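Local coordinates for protein pngf-ii (Elizabethkingia meningoseptica, PDB 4R4X) that probably hydrolyses the amide link between N-glycans and asparagine side chains, acting as a peptide:N-glycosidase that strips whole glycans from glycoproteins, at residues A[260-265]-A[271-276]. Sequence-based numbering, arbitrary orientation.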
ATOM      1  N   ILE A 260      16.086 -23.259  12.936  1.00 18.34           N
ATOM      2  CA  ILE A 260      15.358 -23.748  11.774  1.00 18.06           C
ATOM      3  C   ILE A 260      14.291 -22.709  11.350  1.00 16.34           C
ATOM      4  O   ILE A 260      13.719 -22.050  12.191  1.00 15.52           O
ATOM      5  CB  ILE A 260      14.619 -25.066  12.084  1.00 19.63           C
ATOM      6  CG1 ILE A 260      15.535 -26.085  12.760  1.00 22.28           C
ATOM      7  CG2 ILE A 260      14.051 -25.690  10.808  1.00 20.86           C
ATOM      8  CD1 ILE A 260      14.786 -27.284  13.322  1.00 23.53           C
ATOM      9  N   SER A 261      14.056 -22.570  10.045  1.00 14.80           N
ATOM     10  CA  SER A 261      12.986 -21.723   9.535  1.00 14.48           C
ATOM     11  C   SER A 261      12.273 -22.449   8.408  1.00 14.30           C
ATOM     12  O   SER A 261      12.698 -23.499   7.945  1.00 14.79           O
ATOM     13  CB  SER A 261      13.538 -20.407   8.965  1.00 14.01           C
ATOM     14  OG  SER A 261      14.142 -20.636   7.705  1.00 14.34           O
ATOM     15  N   TYR A 262      11.210 -21.842   7.908  1.00 14.06           N
ATOM     16  CA  TYR A 262      10.529 -22.420   6.772  1.00 14.07           C
ATOM     17  C   TYR A 262      11.454 -22.511   5.560  1.00 13.66           C
ATOM     18  O   TYR A 262      11.264 -23.390   4.706  1.00 13.36           O
ATOM     19  CB  TYR A 262       9.292 -21.593   6.463  1.00 14.30           C
ATOM     20  CG  TYR A 262       8.201 -22.299   5.703  1.00 14.00           C
ATOM     21  CD1 TYR A 262       7.455 -23.309   6.282  1.00 14.36           C
ATOM     22  CD2 TYR A 262       7.859 -21.889   4.439  1.00 14.34           C
ATOM     23  CE1 TYR A 262       6.414 -23.922   5.585  1.00 13.82           C
ATOM     24  CE2 TYR A 262       6.837 -22.487   3.728  1.00 14.53           C
ATOM     25  CZ  TYR A 262       6.101 -23.494   4.311  1.00 14.28           C
ATOM     26  OH  TYR A 262       5.064 -24.065   3.607  1.00 14.46           O
ATOM     27  N   TYR A 263      12.455 -21.625   5.486  1.00 14.47           N
ATOM     28  CA  TYR A 263      13.477 -21.658   4.416  1.00 15.62           C
ATOM     29  C   TYR A 263      14.317 -22.939   4.427  1.00 15.52           C
ATOM     30  O   TYR A 263      14.701 -23.447   3.377  1.00 15.45           O
ATOM     31  CB  TYR A 263      14.393 -20.422   4.493  1.00 16.69           C
ATOM     32  CG  TYR A 263      15.316 -20.196   3.307  1.00 17.90           C
ATOM     33  CD1 TYR A 263      14.804 -20.003   2.030  1.00 19.23           C
ATOM     34  CD2 TYR A 263      16.707 -20.117   3.474  1.00 19.48           C
ATOM     35  CE1 TYR A 263      15.637 -19.773   0.948  1.00 19.82           C
ATOM     36  CE2 TYR A 263      17.546 -19.845   2.397  1.00 20.18           C
ATOM     37  CZ  TYR A 263      17.004 -19.680   1.144  1.00 19.81           C
ATOM     38  OH  TYR A 263      17.792 -19.439   0.043  1.00 19.81           O
ATOM     39  N   THR A 264      14.574 -23.472   5.603  1.00 15.97           N
ATOM     40  CA  THR A 264      15.223 -24.786   5.717  1.00 16.58           C
ATOM     41  C   THR A 264      14.386 -25.858   5.004  1.00 16.69           C
ATOM     42  O   THR A 264      14.915 -26.663   4.245  1.00 16.93           O
ATOM     43  CB  THR A 264      15.397 -25.199   7.185  1.00 17.07           C
ATOM     44  OG1 THR A 264      15.730 -24.041   7.962  1.00 16.96           O
ATOM     45  CG2 THR A 264      16.499 -26.249   7.303  1.00 17.56           C
ATOM     46  N   GLY A 265      13.073 -25.837   5.237  1.00 16.56           N
ATOM     47  CA  GLY A 265      12.155 -26.711   4.527  1.00 16.64           C
ATOM     48  C   GLY A 265      12.181 -26.504   3.022  1.00 16.11           C
ATOM     49  O   GLY A 265      12.238 -27.466   2.255  1.00 16.42           O
ATOM     50  N   LYS A 271      11.303 -32.588   5.019  1.00 20.89           N
ATOM     51  CA  LYS A 271      11.720 -33.367   6.197  1.00 21.76           C
ATOM     52  C   LYS A 271      12.452 -32.518   7.246  1.00 20.62           C
ATOM     53  O   LYS A 271      12.489 -32.885   8.410  1.00 20.26           O
ATOM     54  CB  LYS A 271      12.590 -34.564   5.774  1.00 24.25           C
ATOM     55  CG  LYS A 271      12.824 -35.593   6.874  1.00 28.58           C
ATOM     56  CD  LYS A 271      13.638 -36.787   6.376  1.00 30.84           C
ATOM     57  CE  LYS A 271      13.844 -37.833   7.467  1.00 33.40           C
ATOM     58  NZ  LYS A 271      12.557 -38.207   8.124  1.00 35.11           N
ATOM     59  N   SER A 272      13.025 -31.388   6.849  1.00 20.10           N
ATOM     60  CA  SER A 272      13.764 -30.538   7.770  1.00 20.02           C
ATOM     61  C   SER A 272      12.855 -29.796   8.750  1.00 19.15           C
ATOM     62  O   SER A 272      13.308 -29.375   9.777  1.00 17.43           O
ATOM     63  CB  SER A 272      14.624 -29.530   7.002  1.00 20.96           C
ATOM     64  OG  SER A 272      15.700 -30.194   6.382  1.00 22.87           O
ATOM     65  N   LEU A 273      11.581 -29.643   8.402  1.00 18.07           N
ATOM     66  CA  LEU A 273      10.607 -28.995   9.262  1.00 18.75           C
ATOM     67  C   LEU A 273      10.255 -29.875  10.462  1.00 18.59           C
ATOM     68  O   LEU A 273      10.158 -31.092  10.335  1.00 18.51           O
ATOM     69  CB  LEU A 273       9.336 -28.699   8.465  1.00 18.04           C
ATOM     70  CG  LEU A 273       9.524 -27.760   7.270  1.00 18.52           C
ATOM     71  CD1 LEU A 273       8.190 -27.508   6.583  1.00 18.98           C
ATOM     72  CD2 LEU A 273      10.174 -26.453   7.711  1.00 18.83           C
ATOM     73  N   PRO A 274      10.072 -29.265  11.636  1.00 19.24           N
ATOM     74  CA  PRO A 274       9.591 -30.021  12.806  1.00 19.69           C
ATOM     75  C   PRO A 274       8.231 -30.671  12.565  1.00 20.25           C
ATOM     76  O   PRO A 274       7.344 -30.047  11.964  1.00 18.65           O
ATOM     77  CB  PRO A 274       9.470 -28.961  13.897  1.00 20.51           C
ATOM     78  CG  PRO A 274      10.304 -27.825  13.462  1.00 20.79           C
ATOM     79  CD  PRO A 274      10.398 -27.871  11.965  1.00 20.42           C
ATOM     80  N   VAL A 275       8.078 -31.913  13.026  1.00 20.02           N
ATOM     81  CA  VAL A 275       6.824 -32.672  12.887  1.00 20.83           C
ATOM     82  C   VAL A 275       5.838 -32.286  13.997  1.00 20.04           C
ATOM     83  O   VAL A 275       6.207 -32.203  15.159  1.00 21.91           O
ATOM     84  CB  VAL A 275       7.090 -34.210  12.908  1.00 22.59           C
ATOM     85  CG1 VAL A 275       5.797 -34.997  12.913  1.00 23.12           C
ATOM     86  CG2 VAL A 275       7.910 -34.639  11.697  1.00 22.84           C
ATOM     87  N   TYR A 276       4.590 -31.995  13.635  1.00 19.22           N
ATOM     88  CA  TYR A 276       3.524 -31.751  14.603  1.00 18.77           C
ATOM     89  C   TYR A 276       2.532 -32.914  14.573  1.00 18.92           C
ATOM     90  O   TYR A 276       2.103 -33.342  13.510  1.00 19.38           O
ATOM     91  CB  TYR A 276       2.768 -30.432  14.296  1.00 19.04           C
ATOM     92  CG  TYR A 276       1.604 -30.160  15.246  1.00 18.40           C
ATOM     93  CD1 TYR A 276       1.824 -29.713  16.549  1.00 19.21           C
ATOM     94  CD2 TYR A 276       0.299 -30.355  14.845  1.00 17.70           C
ATOM     95  CE1 TYR A 276       0.764 -29.473  17.423  1.00 19.43           C
ATOM     96  CE2 TYR A 276      -0.766 -30.112  15.696  1.00 18.70           C
ATOM     97  CZ  TYR A 276      -0.532 -29.685  16.989  1.00 18.95           C
ATOM     98  OH  TYR A 276      -1.590 -29.454  17.821  1.00 19.90           O
TER
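In the N-terminal Peptide-N-glycosidase F region, the capped first turn of the short helix 262-268 packs against the chain returning from it toward strand 275-276, where Leu-273 reaches back onto Gly-265 and Tyr-262. The helix begins with a capping box formed by Ser-261 and Thr-264, two small hydroxyl residues well suited to it. Ser-261 N donates almost straight to Thr-264 OG1 (3.1 Å, 176°), while Ser-261 OG accepts a weak, bent bond from Tyr-263 N. With OG1 drawn beside its own backbone N (chi1 -38°), Thr-264 turns its methyl the other way, and CG2 rests 3.8 Å from Ser-272 CB, so one threonine caps with its oxygen and packs with its carbon. Leu-273 forks over the helix: CD2 lies 3.8 Å from Gly-265 CA, resting directly on the glycine backbone, which has no side chain to hold it off. The other branch, CD1, meets Tyr-262 CE1 obliquely at 4.1 Å. The Tyr-262 OH is hydrogen-bonded to Gln-394, so the ring offers carbon to Leu-273 while its polar end is satisfied elsewhere. Ile-260 CG2 sits 3.9 Å from Ser-272 O and, more loosely, near Pro-274 CD; Tyr-293 touches both Ile-260 and Pro-274. No hydrogen bond crosses between the two segments, so their association rests on apolar packing and shape, while the polar bonds within 260-265 help hold the helical turn against which Leu-273 packs.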